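Local coordinates for 2,3-bisphosphoglycerate-independent phosphoglycerate mutase (Pyrococcus horikoshii, PDB 2ZKT), which probably catalyses the interconversion of 2-phosphoglycerate and 3-phosphoglycerate in glycolysis, as a metal-dependent mutase that needs no 2,3-bisphosphoglycerate, at residues R77-G80 and F81-L85; N277-E280 and M281-A284; K283-K286 and A287-L291; H300-P303 and T304-A307. All blocks are in the same frame, centred on the assembly; numbering follows the deposited sequence.

Contact 1. Residues R77-G80 and F81-L85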
# COMPACT_ATOMS: atom_id res chain seq x y z
N ARG B 77 -25.80 -17.38 -20.87
CA ARG B 77 -27.07 -17.24 -21.56
C ARG B 77 -27.75 -15.94 -21.14
O ARG B 77 -28.98 -15.88 -21.01
CB ARG B 77 -27.97 -18.46 -21.28
CG ARG B 77 -27.53 -19.76 -21.98
CD ARG B 77 -27.76 -19.68 -23.48
NE ARG B 77 -27.49 -20.95 -24.18
CZ ARG B 77 -26.27 -21.46 -24.40
NH1 ARG B 77 -25.18 -20.83 -23.97
NH2 ARG B 77 -26.15 -22.61 -25.06
N GLY B 78 -26.95 -14.89 -20.91
CA GLY B 78 -27.50 -13.60 -20.52
C GLY B 78 -27.29 -13.24 -19.06
O GLY B 78 -26.87 -14.08 -18.26
N ARG B 79 -27.62 -11.99 -18.71
CA ARG B 79 -27.46 -11.48 -17.34
C ARG B 79 -28.69 -11.56 -16.42
O ARG B 79 -28.58 -11.96 -15.25
CB ARG B 79 -26.99 -10.02 -17.40
CG ARG B 79 -26.96 -9.33 -16.04
CD ARG B 79 -26.36 -7.92 -16.11
NE ARG B 79 -26.28 -7.32 -14.77
CZ ARG B 79 -25.70 -6.15 -14.50
NH1 ARG B 79 -25.12 -5.44 -15.47
NH2 ARG B 79 -25.69 -5.69 -13.25
N GLY B 80 -29.84 -11.15 -16.95
CA GLY B 80 -31.09 -11.14 -16.18
C GLY B 80 -31.30 -12.20 -15.10
O GLY B 80 -31.54 -11.86 -13.93
N PHE B 81 -31.20 -13.47 -15.49
CA PHE B 81 -31.41 -14.57 -14.55
C PHE B 81 -30.53 -14.49 -13.29
O PHE B 81 -30.99 -14.81 -12.19
CB PHE B 81 -31.16 -15.92 -15.24
CG PHE B 81 -31.79 -17.10 -14.54
CD1 PHE B 81 -31.14 -17.71 -13.46
CD2 PHE B 81 -33.02 -17.61 -14.96
CE1 PHE B 81 -31.71 -18.81 -12.81
CE2 PHE B 81 -33.61 -18.71 -14.32
CZ PHE B 81 -32.95 -19.31 -13.25
N PHE B 82 -29.27 -14.08 -13.46
CA PHE B 82 -28.35 -13.96 -12.32
C PHE B 82 -28.82 -12.83 -11.39
O PHE B 82 -28.78 -12.96 -10.16
CB PHE B 82 -26.92 -13.64 -12.81
CG PHE B 82 -26.30 -14.72 -13.68
CD1 PHE B 82 -26.16 -16.02 -13.21
CD2 PHE B 82 -25.84 -14.41 -14.97
CE1 PHE B 82 -25.57 -17.01 -14.00
CE2 PHE B 82 -25.25 -15.38 -15.76
CZ PHE B 82 -25.11 -16.69 -15.28
N GLU B 83 -29.24 -11.71 -11.99
CA GLU B 83 -29.72 -10.56 -11.22
C GLU B 83 -30.96 -10.99 -10.41
O GLU B 83 -31.09 -10.66 -9.23
CB GLU B 83 -30.09 -9.41 -12.17
CG GLU B 83 -29.89 -8.00 -11.60
CD GLU B 83 -28.42 -7.56 -11.57
OE1 GLU B 83 -27.75 -7.63 -12.63
OE2 GLU B 83 -27.94 -7.13 -10.49
N ALA B 84 -31.87 -11.74 -11.04
CA ALA B 84 -33.08 -12.20 -10.35
C ALA B 84 -32.74 -13.11 -9.17
O ALA B 84 -33.31 -12.99 -8.08
CB ALA B 84 -33.99 -12.93 -11.35
N LEU B 85 -31.82 -14.08 -9.41
CA LEU B 85 -31.43 -14.99 -8.33
C LEU B 85 -30.72 -14.20 -7.22
O LEU B 85 -30.62 -14.61 -6.06
CB LEU B 85 -30.42 -16.02 -8.84
CG LEU B 85 -30.94 -17.06 -9.86
CD1 LEU B 85 -29.90 -18.13 -10.13
CD2 LEU B 85 -32.21 -17.81 -9.42
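Arg79 reaches Glu83 with a stretched chain. Its CG points opposite the backbone N (chi1 173°) and the chain runs straight from there to NE. Glu83 bends at chi2 instead, which turns its carboxylate back toward the guanidinium. The result is an i to i+4 salt bridge laid across the first turn of helix 80-86. One oxygen does the work: Arg79 NE stands 2.6 Å from Glu83 OE1, and Arg79 NH2 bonds the same OE1 weakly at 2.9 Å. The oxygen sits 17° out of the guanidinium plane, and the two flat groups are turned 44° against each other, so they do not lie in one plane.

Replacing Arg79 with an alanine would probably leave the largely buried Glu83 carboxylate without this charged partner and set it free to turn.

The backbone starts the helix beneath the bridge. Ala84 N donates to Gly80 O at 2.9 Å. Arg79 O receives weak bonds from Phe82 N and Glu83 N. Gly78 has backbone angles at which a side chain would press on the carbonyl O of Arg77.

The helix sits where two parts of the protein meet. Gly80 pairs through its backbone with Gly227, and Glu83 touches Val163, both in the four-stranded antiparallel sheet. The Arg79 side chain touches Asp61 of helix 60-67 and lies about 9 Å from a bound zinc. Phe82 packs on Leu254 and Val258 of helix 253-261 and on Leu65 of helix 60-67. Its ring is met obliquely by the incoming loop, with Phe82 CE2 3.3 Å from Gly78 O.

Contact 2. Residues N277-E280 and M281-A284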
# COMPACT_ATOMS: atom_id res chain seq x y z
N ASN B 277 -18.78 1.83 2.08
CA ASN B 277 -19.06 1.74 3.51
C ASN B 277 -19.21 0.29 4.04
O ASN B 277 -19.63 0.05 5.17
CB ASN B 277 -20.32 2.56 3.83
CG ASN B 277 -21.53 2.01 3.11
OD1 ASN B 277 -21.80 2.34 1.95
ND2 ASN B 277 -22.23 1.07 3.77
N THR B 278 -18.87 -0.67 3.16
CA THR B 278 -18.95 -2.09 3.52
C THR B 278 -18.11 -2.44 4.76
O THR B 278 -17.12 -1.79 5.08
CB THR B 278 -18.45 -2.90 2.32
OG1 THR B 278 -19.33 -2.69 1.21
CG2 THR B 278 -18.42 -4.40 2.67
N ASN B 279 -18.54 -3.50 5.48
CA ASN B 279 -17.71 -4.05 6.56
C ASN B 279 -16.89 -5.25 6.07
O ASN B 279 -17.34 -6.40 6.08
CB ASN B 279 -18.64 -4.48 7.70
CG ASN B 279 -17.87 -4.58 9.00
OD1 ASN B 279 -16.83 -5.23 9.10
ND2 ASN B 279 -18.45 -3.97 10.06
N GLU B 280 -15.67 -5.00 5.61
CA GLU B 280 -14.80 -6.06 5.09
C GLU B 280 -14.34 -7.03 6.19
O GLU B 280 -14.16 -8.22 5.97
CB GLU B 280 -13.58 -5.42 4.39
CG GLU B 280 -12.68 -4.61 5.33
CD GLU B 280 -13.04 -3.14 5.27
OE1 GLU B 280 -14.10 -2.81 4.76
OE2 GLU B 280 -12.28 -2.33 5.78
N MET B 281 -14.10 -6.47 7.40
CA MET B 281 -13.69 -7.33 8.49
C MET B 281 -14.81 -8.30 8.88
O MET B 281 -14.60 -9.35 9.48
CB MET B 281 -13.30 -6.46 9.70
CG MET B 281 -12.10 -5.54 9.43
SD MET B 281 -10.66 -6.41 8.77
CE MET B 281 -9.68 -6.52 10.28
N ALA B 282 -16.05 -7.87 8.55
CA ALA B 282 -17.21 -8.73 8.78
C ALA B 282 -17.25 -9.89 7.79
O ALA B 282 -17.66 -11.00 8.09
CB ALA B 282 -18.48 -7.89 8.66
N LYS B 283 -16.80 -9.60 6.56
CA LYS B 283 -16.76 -10.62 5.52
C LYS B 283 -15.69 -11.66 5.86
O LYS B 283 -15.90 -12.87 5.68
CB LYS B 283 -16.44 -9.96 4.16
CG LYS B 283 -17.64 -9.27 3.53
CD LYS B 283 -17.25 -8.55 2.25
CE LYS B 283 -18.47 -7.94 1.60
NZ LYS B 283 -18.10 -7.03 0.49
N ALA B 284 -14.56 -11.17 6.37
CA ALA B 284 -13.45 -12.05 6.75
C ALA B 284 -13.89 -12.92 7.92
O ALA B 284 -13.66 -14.13 7.93
CB ALA B 284 -12.23 -11.22 7.13
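Asn279 and Ala282 carry the polar part of this contact. Asn279 OD1 accepts from Ala282 N at 2.8 Å, but the bond is bent to 127° at the hydrogen and is weak. The torsion at chi1, -160°, swings the carboxamide back over the first turn, where it can reach this N-H. The same N-H also makes a weak hydrogen bond to Asn279 O. Further along, Lys283 N donates to Asn279 O at 3.3 Å. Ala284 N donates to Glu280 O at 3.0 Å, the straighter of these two backbone bonds.

This is an N-cap: Asn279 precedes helix 280-291, and its side chain accepts from an N-H of the first turn, which has no carbonyl four residues back within the helix and otherwise makes just a weak bond to Asn279 O. Ala282 has no polar group to return the bond, so there is no capping box. The cap residue is itself tied back to the loop by a backbone bond with Gly271.

The rest is packing. Ala282 CB lies 3.2 Å from Asn279 OD1, beneath the amide. The methyl of Thr278 meets the end of Lys283 at about a right angle, with CG2 of Thr278 3.4 Å from NZ of Lys283. CG of Glu280 is wedged between its own backbone N and carbonyl carbon, only 3.1 Å from Met281 N.

Charged and polar ends look outward from the pair of segments. Glu280 OE1 forms a salt bridge with Arg322 of helix 313-331. Thr278 OG1 bonds to Glu275 O and Thr273 OG1. Lys283 NZ gives a weak bond to His300 O.

Contact 3. Residues K283-K286 and A287-L291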
# COMPACT_ATOMS: atom_id res chain seq x y z
N LYS B 283 -16.80 -9.60 6.56
CA LYS B 283 -16.76 -10.62 5.52
C LYS B 283 -15.69 -11.66 5.86
O LYS B 283 -15.90 -12.87 5.68
CB LYS B 283 -16.44 -9.96 4.16
CG LYS B 283 -17.64 -9.27 3.53
CD LYS B 283 -17.25 -8.55 2.25
CE LYS B 283 -18.47 -7.94 1.60
NZ LYS B 283 -18.10 -7.03 0.49
N ALA B 284 -14.56 -11.17 6.37
CA ALA B 284 -13.45 -12.05 6.75
C ALA B 284 -13.89 -12.92 7.92
O ALA B 284 -13.66 -14.13 7.93
CB ALA B 284 -12.23 -11.22 7.13
N LYS B 285 -14.51 -12.28 8.91
CA LYS B 285 -14.99 -12.98 10.10
C LYS B 285 -15.87 -14.16 9.65
O LYS B 285 -15.67 -15.30 10.08
CB LYS B 285 -15.77 -12.01 10.99
CG LYS B 285 -16.10 -12.51 12.40
CD LYS B 285 -17.32 -13.43 12.41
CE LYS B 285 -17.76 -13.77 13.84
NZ LYS B 285 -16.71 -14.52 14.59
N LYS B 286 -16.82 -13.87 8.76
CA LYS B 286 -17.73 -14.89 8.24
C LYS B 286 -17.02 -15.98 7.41
O LYS B 286 -17.32 -17.17 7.55
CB LYS B 286 -18.84 -14.24 7.40
CG LYS B 286 -19.93 -15.22 6.95
CD LYS B 286 -20.58 -15.90 8.14
CE LYS B 286 -21.53 -17.01 7.71
NZ LYS B 286 -22.07 -17.76 8.89
N ALA B 287 -16.08 -15.56 6.54
CA ALA B 287 -15.34 -16.51 5.70
C ALA B 287 -14.67 -17.57 6.57
O ALA B 287 -14.75 -18.77 6.27
CB ALA B 287 -14.27 -15.77 4.88
N VAL B 288 -14.03 -17.11 7.64
CA VAL B 288 -13.36 -18.01 8.59
C VAL B 288 -14.36 -18.99 9.21
O VAL B 288 -14.06 -20.18 9.39
CB VAL B 288 -12.67 -17.22 9.71
CG1 VAL B 288 -11.93 -18.18 10.65
CG2 VAL B 288 -11.71 -16.20 9.12
N GLU B 289 -15.55 -18.49 9.56
CA GLU B 289 -16.59 -19.34 10.15
C GLU B 289 -16.98 -20.45 9.17
O GLU B 289 -16.94 -21.63 9.52
CB GLU B 289 -17.86 -18.52 10.47
CG GLU B 289 -17.80 -17.65 11.73
CD GLU B 289 -19.13 -16.97 12.02
OE1 GLU B 289 -20.14 -17.68 12.23
OE2 GLU B 289 -19.18 -15.71 12.02
N LEU B 290 -17.35 -20.04 7.95
CA LEU B 290 -17.76 -20.98 6.90
C LEU B 290 -16.72 -22.06 6.57
O LEU B 290 -17.08 -23.18 6.22
CB LEU B 290 -18.13 -20.21 5.62
CG LEU B 290 -19.33 -19.26 5.75
CD1 LEU B 290 -19.41 -18.37 4.52
CD2 LEU B 290 -20.62 -20.07 5.95
N LEU B 291 -15.43 -21.72 6.67
CA LEU B 291 -14.39 -22.71 6.37
C LEU B 291 -14.55 -23.93 7.28
O LEU B 291 -14.16 -25.04 6.91
CB LEU B 291 -12.99 -22.09 6.53
CG LEU B 291 -12.44 -21.36 5.29
CD1 LEU B 291 -11.17 -20.59 5.66
CD2 LEU B 291 -12.13 -22.37 4.19
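The carboxylate of Glu289 is the flat group here, and lysines stand on opposite sides of its plane. Lys285 NZ lies on one side, 3.8 Å from OE2 of Glu289. Lys286 NZ lies on the other, 3.9 Å from OE1 of Glu289. Both salt bridges are long, but together they join the three residues into a network along helix 280-291. Lys285 touches more closely with its carbons: its CD keeps near the carboxylate plane, 3.0 Å from Glu289 OE2. A bend at chi2 (-81°) of Lys285 turns the chain along the helix toward this oxygen.

Lys286 has a second role. Its CE rests on Leu290, 3.6 Å from CD2, so the aliphatic part of the chain covers a leucine while the amine reaches toward Glu289. Regular i to i+4 backbone bonds run underneath. Leu290 N to Lys286 O, at 2.9 Å, is close to straight.

The helix packs on two sides. Ala284 and Val288 face helix 313-331, where both touch Tyr329. Leu290 lies on Ala247 and Val249 of strand 246-249 and on Val297 of strand 296-301, two neighbours in the large mixed sheet.

Contact 4. Residues H300-P303 and T304-A307. With ZN (zinc ion), chain H.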
# COMPACT_ATOMS: atom_id res chain seq x y z
N HIS B 300 -16.08 -12.28 -1.93
CA HIS B 300 -16.09 -11.20 -2.91
C HIS B 300 -16.04 -9.82 -2.24
O HIS B 300 -16.69 -9.59 -1.22
CB HIS B 300 -17.35 -11.35 -3.78
CG HIS B 300 -17.37 -10.47 -4.99
ND1 HIS B 300 -17.78 -9.15 -4.94
CD2 HIS B 300 -17.04 -10.71 -6.28
CE1 HIS B 300 -17.70 -8.62 -6.16
NE2 HIS B 300 -17.25 -9.55 -6.99
N PHE B 301 -15.26 -8.91 -2.82
CA PHE B 301 -15.10 -7.53 -2.32
C PHE B 301 -15.29 -6.64 -3.54
O PHE B 301 -14.43 -6.59 -4.41
CB PHE B 301 -13.69 -7.34 -1.74
CG PHE B 301 -13.45 -5.98 -1.13
CD1 PHE B 301 -14.11 -5.61 0.05
CD2 PHE B 301 -12.57 -5.08 -1.73
CE1 PHE B 301 -13.88 -4.36 0.63
CE2 PHE B 301 -12.34 -3.82 -1.17
CZ PHE B 301 -12.99 -3.45 0.02
N LYS B 302 -16.40 -5.90 -3.59
CA LYS B 302 -16.73 -5.06 -4.75
C LYS B 302 -16.19 -3.62 -4.89
O LYS B 302 -15.77 -3.22 -5.99
CB LYS B 302 -18.27 -5.00 -4.89
CG LYS B 302 -18.78 -4.27 -6.12
CD LYS B 302 -18.35 -4.95 -7.41
CE LYS B 302 -19.22 -4.52 -8.59
NZ LYS B 302 -19.33 -3.04 -8.71
N PRO B 303 -16.20 -2.82 -3.80
CA PRO B 303 -15.71 -1.43 -3.85
C PRO B 303 -14.46 -1.10 -4.68
O PRO B 303 -14.38 -0.00 -5.26
CB PRO B 303 -15.57 -1.05 -2.36
CG PRO B 303 -15.51 -2.38 -1.64
CD PRO B 303 -16.48 -3.23 -2.41
N THR B 304 -13.49 -2.01 -4.76
CA THR B 304 -12.31 -1.72 -5.56
C THR B 304 -12.72 -1.40 -7.00
O THR B 304 -12.12 -0.56 -7.67
CB THR B 304 -11.32 -2.90 -5.60
OG1 THR B 304 -12.06 -4.13 -5.71
CG2 THR B 304 -10.46 -2.92 -4.34
N ASP B 305 -13.78 -2.06 -7.47
CA ASP B 305 -14.25 -1.85 -8.84
C ASP B 305 -14.90 -0.49 -9.08
O ASP B 305 -14.82 0.06 -10.19
CB ASP B 305 -15.23 -2.96 -9.23
CG ASP B 305 -15.70 -2.82 -10.67
OD1 ASP B 305 -14.84 -2.86 -11.60
OD2 ASP B 305 -16.93 -2.68 -10.87
N ALA B 306 -15.54 0.07 -8.04
CA ALA B 306 -16.18 1.38 -8.19
C ALA B 306 -15.14 2.50 -8.36
O ALA B 306 -15.31 3.40 -9.19
CB ALA B 306 -17.06 1.67 -6.99
N ALA B 307 -14.06 2.43 -7.59
CA ALA B 307 -13.01 3.45 -7.67
C ALA B 307 -12.43 3.47 -9.09
O ALA B 307 -12.08 4.54 -9.61
CB ALA B 307 -11.92 3.17 -6.65
ZN ZN H . -17.37 -2.94 -12.88
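Phe301 turns the edge of its ring to the methyl of Thr304, CE2 to CG2 at 3.8 Å. Pro303 CG lies over one face of that ring, toward its rim. The hydroxyl of Thr304 bonds to Asp13 O. These residues pack the turn from strand 296-301 into helix 303-309, closed by Asp305 N donating to Lys302 O at 2.7 Å.

Asp305 is a zinc ligand. Its OD2 binds the metal at 2.1 Å, and His309 and His356 complete the protein ligands. Lys302 bends at chi2 and chi4 to bring its amine to the same oxygen. Lys302 NZ donates to Asp305 OD2 at 3.2 Å, on the anti lone pair of that oxygen, away from OD1. Thr349 OG1 bonds to OD1 of Asp305 and so holds the other end of the carboxylate. With a methionine in place of Lys302, Asp305 OD2 would probably lose its ammonium partner and the carboxylate be less firmly oriented at the zinc.

A second zinc, held by Asp13, Ser60, Asp346 and His347, lies about 5 Å from the Asp305 side chain. Paired metals are characteristic of the alkaline phosphatase superfamily. Sharing OD2 between zinc and a lysine probably lowers the negative charge this oxygen offers the metal.

How the contacts relate
Along the chain the order is contact 1, 2, 3, 4. Contacts 2 and 3 share Lys283 and Ala284 on helix 280-291, with centres 10 Å apart. Strand 296-301 of the large mixed sheet follows this helix and leads into contact 4, so these three trace one helix-strand-helix run ending at a zinc site. The centres of contacts 2 and 4 are 12 Å apart, and Glu280 CB touches Phe301 CE1. Contact 1 stands apart: its centre is 26 Å from that of contact 2, on the opposite side of the chain's centre. The nearest atoms of contacts 1 and 4 are about 8 Å apart, where Arg79, ahead of helix 80-86, reaches toward the zinc-bearing part.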